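Long-range contacts in novel immune-type receptor 11 (Ictalurus punctatus, PDB 2QTE), which is a cell-surface receptor of the bony-fish NITR family with an immunoglobulin variable-type extracellular domain, and probably mediates allogeneic recognition: residues 16-21 / 75-80; 27-32 / 47-52. The protein carries 1 engineered substitution. All blocks are in the same frame, centred on the assembly; numbering follows the deposited sequence.

Overall arrangement
From the N terminus, the chain first passes through residues 16-21, whose partner strand arrives only at 75-80, so interaction 1 closes a loop with 53 residues between its segments. Nested within this loop is interaction 2, in which 27-32 meets 47-52 across 14 intervening residues that include most of strand 32-37 and the first half of strand 44-49. Interaction 1 is a strand pairing in the three-stranded sheet of the V-set sandwich, whereas interaction 2 joins a loop at the domain end to the last part of a strand in the other sheet. Phe76 links them across the sandwich: its CZ packs 3.4 Å from Tyr49 N, while its ring also touches Leu32. The centres of interactions 1 and 2 are about 16 Å apart.

Interaction 1 (16-21 / 75-80); sequences NVTMEC and KFDLNI
Phe76 N donates to Cys21 O at the start of an antiparallel pairing between the B and E strands of the immunoglobulin V-set fold. The SG of Cys21 lies at the edge of the Phe76 ring, near its plane. Asp77 replaces a backbone acceptor with its carboxylate: OD1 takes the N-H of Cys21 at 3.1 Å, a nearly straight bond (166°) that arrives from above the carboxylate plane. CG lies beside the backbone N of Asp77 (chi1 -52°), which turns the carboxylate back toward 16-21, and CG of Glu20 packs 3.9 Å from Asp77 OD2. With an alanine at this position, the N-H of Cys21 would probably lose its acceptor beside the disulfide. Leu78 then exchanges two backbone hydrogen bonds with Met19, and its CD2 lies 3.8 Å from CE of Met19 on the buried face. Asn79 points to the opposite face alongside Thr18, whose OG1 donates to Asn79 OD1 at 2.8 Å, while Asn79 ND2 bonds Ser68 OG. Ile80 forms a second hydrogen-bonded pair, with Val17; its CD1 lies 3.6 Å from both Val17 CG1 and Met19 CE. Strand 67-71 flanks 76-80 on the side away from 17-19. Across the sandwich, Leu78 and Phe76 meet Trp34 of strand 32-37, Val17 and Met19 reach strand 100-110, and Cys21 is disulfide-bonded to Cys93.

Interaction 2 (27-32 / 47-52); sequences TNKDNL and VRYYSS. Engineered in segment 27-32: Asp30 (natural residue Asn).
Tyr49 presses its ring against Lys29 where the loop joining strands B and C of the V-set domain, equivalent in position to CDR1 of antibody variable domains, meets the end of strand C'. The tight part is built round this ring. CB of Lys29 sits over one face, 3.9 Å from the ring centroid and only 14° off its normal, a CH-pi contact. A first torsion of -107° sets CG of Lys29 over the same face, 3.8 Å from Tyr49 CE2; from there the lysine chain bends at chi2. Tyr49 CB comes 3.2 Å from Lys29 O, the carbonyl oxygen in the 3-10 turn. That same oxygen accepts the backbone N-H of Leu32 within the loop. Met23 touches Lys29, Leu32 and Tyr49 and helps to enclose this part.

The solvent side is looser. Asp30, an engineered replacement of the natural asparagine, brings OD1 obliquely to the ring, 3.7 Å from Tyr49 CE1, with the carboxylate turned 27° from the ring plane. A water lies between this OD1 and Ser51 OG, but both separations are unusually short, so the bridge is doubtful. Arg48 and Asn31 pack against Ile99 of the second subunit, placing the contact beside the dimer interface. Back on the packed side, at the buried Leu32, a single direct hydrogen bond joins the segments: nearly straight, it has Tyr49 N donating to Leu32 O at 2.8 Å.

Interaction 1 (16-21 / 75-80)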
loop_
_atom_site.group_PDB
_atom_site.type_symbol
_atom_site.label_atom_id
_atom_site.label_comp_id
_atom_site.label_asym_id
_atom_site.label_seq_id
_atom_site.Cartn_x
_atom_site.Cartn_y
_atom_site.Cartn_z
ATOM N N ASN A 16 3.928 9.151 23.250
ATOM C CA ASN A 16 2.594 8.792 22.786
ATOM C C ASN A 16 2.344 9.445 21.465
ATOM O O ASN A 16 2.713 10.599 21.257
ATOM C CB ASN A 16 1.493 9.146 23.792
ATOM C CG ASN A 16 1.784 8.596 25.160
ATOM O OD1 ASN A 16 2.359 7.521 25.287
ATOM N ND2 ASN A 16 1.443 9.340 26.175
ATOM N N VAL A 17 1.749 8.707 20.541
ATOM C CA VAL A 17 1.512 9.278 19.238
ATOM C C VAL A 17 0.144 8.910 18.655
ATOM O O VAL A 17 -0.390 7.825 18.910
ATOM C CB VAL A 17 2.682 8.973 18.245
ATOM C CG1 VAL A 17 3.092 7.503 18.263
ATOM C CG2 VAL A 17 2.317 9.424 16.817
ATOM N N THR A 18 -0.404 9.835 17.874
ATOM C CA THR A 18 -1.639 9.603 17.087
ATOM C C THR A 18 -1.432 9.921 15.613
ATOM O O THR A 18 -0.970 10.999 15.286
ATOM C CB THR A 18 -2.745 10.454 17.654
ATOM O OG1 THR A 18 -2.984 10.019 19.005
ATOM C CG2 THR A 18 -4.022 10.353 16.803
ATOM N N MET A 19 -1.708 8.960 14.732
ATOM C CA MET A 19 -1.667 9.220 13.287
ATOM C C MET A 19 -3.106 9.290 12.792
ATOM O O MET A 19 -3.914 8.437 13.085
ATOM C CB MET A 19 -0.872 8.145 12.556
ATOM C CG MET A 19 0.467 7.956 13.135
ATOM S SD MET A 19 1.475 6.629 12.480
ATOM C CE MET A 19 0.981 5.212 13.493
ATOM N N GLU A 20 -3.404 10.316 12.025
ATOM C CA GLU A 20 -4.751 10.712 11.718
ATOM C C GLU A 20 -5.242 10.219 10.354
ATOM O O GLU A 20 -4.464 10.095 9.424
ATOM C CB GLU A 20 -4.793 12.231 11.730
ATOM C CG GLU A 20 -4.843 12.863 13.121
ATOM C CD GLU A 20 -3.498 13.350 13.609
ATOM O OE1 GLU A 20 -3.346 13.546 14.847
ATOM O OE2 GLU A 20 -2.588 13.540 12.763
ATOM N N CYS A 21 -6.527 9.909 10.259
ATOM C CA CYS A 21 -7.176 9.638 8.993
ATOM C C CYS A 21 -8.606 10.148 9.142
ATOM O O CYS A 21 -9.279 9.781 10.092
ATOM C CB CYS A 21 -7.196 8.148 8.715
ATOM S SG CYS A 21 -8.058 7.635 7.193
ATOM N N LYS A 75 -13.435 10.629 12.672
ATOM C CA LYS A 75 -12.055 10.194 12.901
ATOM C C LYS A 75 -11.853 8.717 12.718
ATOM O O LYS A 75 -12.702 7.911 13.082
ATOM C CB LYS A 75 -11.623 10.544 14.331
ATOM C CG LYS A 75 -11.531 12.021 14.621
ATOM C CD LYS A 75 -11.092 12.273 16.046
ATOM C CE LYS A 75 -11.092 13.748 16.341
ATOM N NZ LYS A 75 -10.147 14.093 17.443
ATOM N N PHE A 76 -10.705 8.344 12.180
ATOM C CA PHE A 76 -10.332 6.962 12.185
ATOM C C PHE A 76 -8.849 6.980 12.525
ATOM O O PHE A 76 -7.993 6.605 11.701
ATOM C CB PHE A 76 -10.646 6.381 10.814
ATOM C CG PHE A 76 -10.459 4.899 10.707
ATOM C CD1 PHE A 76 -11.247 4.021 11.450
ATOM C CD2 PHE A 76 -9.519 4.365 9.832
ATOM C CE1 PHE A 76 -11.082 2.660 11.358
ATOM C CE2 PHE A 76 -9.354 2.986 9.745
ATOM C CZ PHE A 76 -10.130 2.132 10.495
ATOM N N ASP A 77 -8.536 7.477 13.715
ATOM C CA ASP A 77 -7.119 7.772 14.049
ATOM C C ASP A 77 -6.475 6.650 14.842
ATOM O O ASP A 77 -7.081 6.107 15.738
ATOM C CB ASP A 77 -6.996 9.059 14.834
ATOM C CG ASP A 77 -7.702 10.240 14.166
ATOM O OD1 ASP A 77 -7.974 10.188 12.938
ATOM O OD2 ASP A 77 -7.931 11.237 14.870
ATOM N N LEU A 78 -5.209 6.370 14.540
ATOM C CA LEU A 78 -4.486 5.286 15.164
ATOM C C LEU A 78 -3.595 5.873 16.299
ATOM O O LEU A 78 -2.870 6.810 16.054
ATOM C CB LEU A 78 -3.656 4.626 14.054
ATOM C CG LEU A 78 -2.802 3.385 14.307
ATOM C CD1 LEU A 78 -3.631 2.236 14.833
ATOM C CD2 LEU A 78 -2.117 3.028 12.980
ATOM N N ASN A 79 -3.665 5.352 17.525
ATOM C CA ASN A 79 -2.809 5.830 18.614
ATOM C C ASN A 79 -1.814 4.741 19.035
ATOM O O ASN A 79 -2.095 3.556 18.894
ATOM C CB ASN A 79 -3.626 6.148 19.835
ATOM C CG ASN A 79 -4.899 6.886 19.511
ATOM O OD1 ASN A 79 -4.826 7.973 18.958
ATOM N ND2 ASN A 79 -6.055 6.317 19.851
ATOM N N ILE A 80 -0.652 5.159 19.520
ATOM C CA ILE A 80 0.289 4.270 20.221
ATOM C C ILE A 80 0.602 4.908 21.574
ATOM O O ILE A 80 0.913 6.100 21.618
ATOM C CB ILE A 80 1.642 4.086 19.492
ATOM C CG1 ILE A 80 1.478 3.669 18.020
ATOM C CG2 ILE A 80 2.413 2.979 20.146
ATOM C CD1 ILE A 80 0.983 4.772 17.097
#

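Interaction 2 (27-32 / 47-52)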
loop_
_atom_site.group_PDB
_atom_site.type_symbol
_atom_site.label_atom_id
_atom_site.label_comp_id
_atom_site.label_asym_id
_atom_site.label_seq_id
_atom_site.Cartn_x
_atom_site.Cartn_y
_atom_site.Cartn_z
ATOM N N THR A 27 -16.849 6.090 1.591
ATOM C CA THR A 27 -18.060 5.592 0.930
ATOM C C THR A 27 -18.721 4.427 1.709
ATOM O O THR A 27 -19.941 4.423 1.964
ATOM C CB THR A 27 -17.765 5.173 -0.533
ATOM O OG1 THR A 27 -16.905 6.144 -1.158
ATOM C CG2 THR A 27 -19.053 5.039 -1.323
ATOM N N ASN A 28 -17.906 3.450 2.092
ATOM C CA ASN A 28 -18.365 2.253 2.786
ATOM C C ASN A 28 -17.440 2.054 3.989
ATOM O O ASN A 28 -16.407 1.396 3.874
ATOM C CB ASN A 28 -18.270 1.075 1.816
ATOM C CG ASN A 28 -19.036 -0.137 2.269
ATOM O OD1 ASN A 28 -18.854 -0.615 3.381
ATOM N ND2 ASN A 28 -19.877 -0.679 1.379
ATOM N N LYS A 29 -17.809 2.647 5.131
ATOM C CA LYS A 29 -17.016 2.565 6.385
ATOM C C LYS A 29 -16.377 1.214 6.529
ATOM O O LYS A 29 -15.268 1.091 7.029
ATOM C CB LYS A 29 -17.881 2.865 7.617
ATOM C CG LYS A 29 -17.620 4.216 8.273
ATOM C CD LYS A 29 -18.444 5.342 7.676
ATOM C CE LYS A 29 -18.350 6.591 8.536
ATOM N NZ LYS A 29 -18.932 6.430 9.912
ATOM N N ASP A 30 -17.076 0.205 6.039
ATOM C CA ASP A 30 -16.682 -1.169 6.211
ATOM C C ASP A 30 -15.453 -1.632 5.429
ATOM O O ASP A 30 -14.886 -2.643 5.791
ATOM C CB ASP A 30 -17.869 -2.090 5.908
ATOM C CG ASP A 30 -19.158 -1.659 6.633
ATOM O OD1 ASP A 30 -19.082 -0.920 7.662
ATOM O OD2 ASP A 30 -20.244 -2.078 6.146
ATOM N N ASN A 31 -15.047 -0.919 4.376
ATOM C CA ASN A 31 -13.822 -1.272 3.634
ATOM C C ASN A 31 -12.678 -0.324 3.939
ATOM O O ASN A 31 -11.747 -0.150 3.126
ATOM C CB ASN A 31 -14.056 -1.338 2.112
ATOM C CG ASN A 31 -15.111 -2.355 1.723
ATOM O OD1 ASN A 31 -15.943 -2.725 2.531
ATOM N ND2 ASN A 31 -15.091 -2.793 0.471
ATOM N N LEU A 32 -12.735 0.266 5.128
ATOM C CA LEU A 32 -11.727 1.209 5.547
ATOM C C LEU A 32 -10.776 0.586 6.582
ATOM O O LEU A 32 -11.216 -0.173 7.467
ATOM C CB LEU A 32 -12.403 2.444 6.082
ATOM C CG LEU A 32 -11.550 3.544 6.640
ATOM C CD1 LEU A 32 -10.816 4.313 5.547
ATOM C CD2 LEU A 32 -12.456 4.453 7.430
ATOM N N VAL A 47 -5.203 -2.829 10.771
ATOM C CA VAL A 47 -6.403 -2.664 11.599
ATOM C C VAL A 47 -7.517 -2.112 10.724
ATOM O O VAL A 47 -7.270 -1.235 9.948
ATOM C CB VAL A 47 -6.151 -1.762 12.870
ATOM C CG1 VAL A 47 -5.572 -0.411 12.513
ATOM C CG2 VAL A 47 -7.400 -1.575 13.674
ATOM N N ARG A 48 -8.722 -2.666 10.824
ATOM C CA ARG A 48 -9.832 -2.243 9.991
ATOM C C ARG A 48 -10.965 -1.627 10.799
ATOM O O ARG A 48 -11.110 -1.870 11.993
ATOM C CB ARG A 48 -10.367 -3.376 9.091
ATOM C CG ARG A 48 -10.917 -4.558 9.826
ATOM C CD ARG A 48 -11.058 -5.763 8.867
ATOM N NE ARG A 48 -11.343 -7.009 9.585
ATOM C CZ ARG A 48 -12.555 -7.498 9.811
ATOM N NH1 ARG A 48 -12.688 -8.639 10.479
ATOM N NH2 ARG A 48 -13.630 -6.854 9.369
ATOM N N TYR A 49 -11.756 -0.808 10.130
ATOM C CA TYR A 49 -13.014 -0.370 10.712
ATOM C C TYR A 49 -13.898 -1.593 10.946
ATOM O O TYR A 49 -13.857 -2.572 10.193
ATOM C CB TYR A 49 -13.695 0.637 9.792
ATOM C CG TYR A 49 -15.022 1.062 10.310
ATOM C CD1 TYR A 49 -16.147 0.248 10.131
ATOM C CD2 TYR A 49 -15.159 2.261 11.019
ATOM C CE1 TYR A 49 -17.387 0.616 10.631
ATOM C CE2 TYR A 49 -16.395 2.663 11.511
ATOM C CZ TYR A 49 -17.512 1.826 11.308
ATOM O OH TYR A 49 -18.738 2.199 11.801
ATOM N N TYR A 50 -14.662 -1.578 12.037
ATOM C CA TYR A 50 -15.344 -2.802 12.423
ATOM C C TYR A 50 -16.659 -2.550 13.164
ATOM O O TYR A 50 -16.772 -1.634 13.963
ATOM C CB TYR A 50 -14.380 -3.719 13.204
ATOM C CG TYR A 50 -14.978 -5.050 13.592
ATOM C CD1 TYR A 50 -15.382 -5.292 14.915
ATOM C CD2 TYR A 50 -15.162 -6.070 12.644
ATOM C CE1 TYR A 50 -15.937 -6.513 15.288
ATOM C CE2 TYR A 50 -15.715 -7.307 13.014
ATOM C CZ TYR A 50 -16.111 -7.505 14.336
ATOM O OH TYR A 50 -16.665 -8.705 14.729
ATOM N N SER A 51 -17.658 -3.374 12.893
ATOM C CA SER A 51 -18.980 -3.142 13.483
ATOM C C SER A 51 -19.012 -3.658 14.893
ATOM O O SER A 51 -19.283 -4.832 15.132
ATOM C CB SER A 51 -20.109 -3.768 12.642
ATOM O OG SER A 51 -20.460 -2.872 11.593
ATOM N N SER A 52 -18.704 -2.767 15.823
ATOM C CA SER A 52 -18.594 -3.134 17.221
ATOM C C SER A 52 -18.580 -1.888 18.066
ATOM O O SER A 52 -18.600 -0.757 17.538
ATOM C CB SER A 52 -17.331 -3.970 17.480
ATOM O OG SER A 52 -16.158 -3.173 17.376
HETATM O O HOH W 1 -20.607 -2.119 9.310
#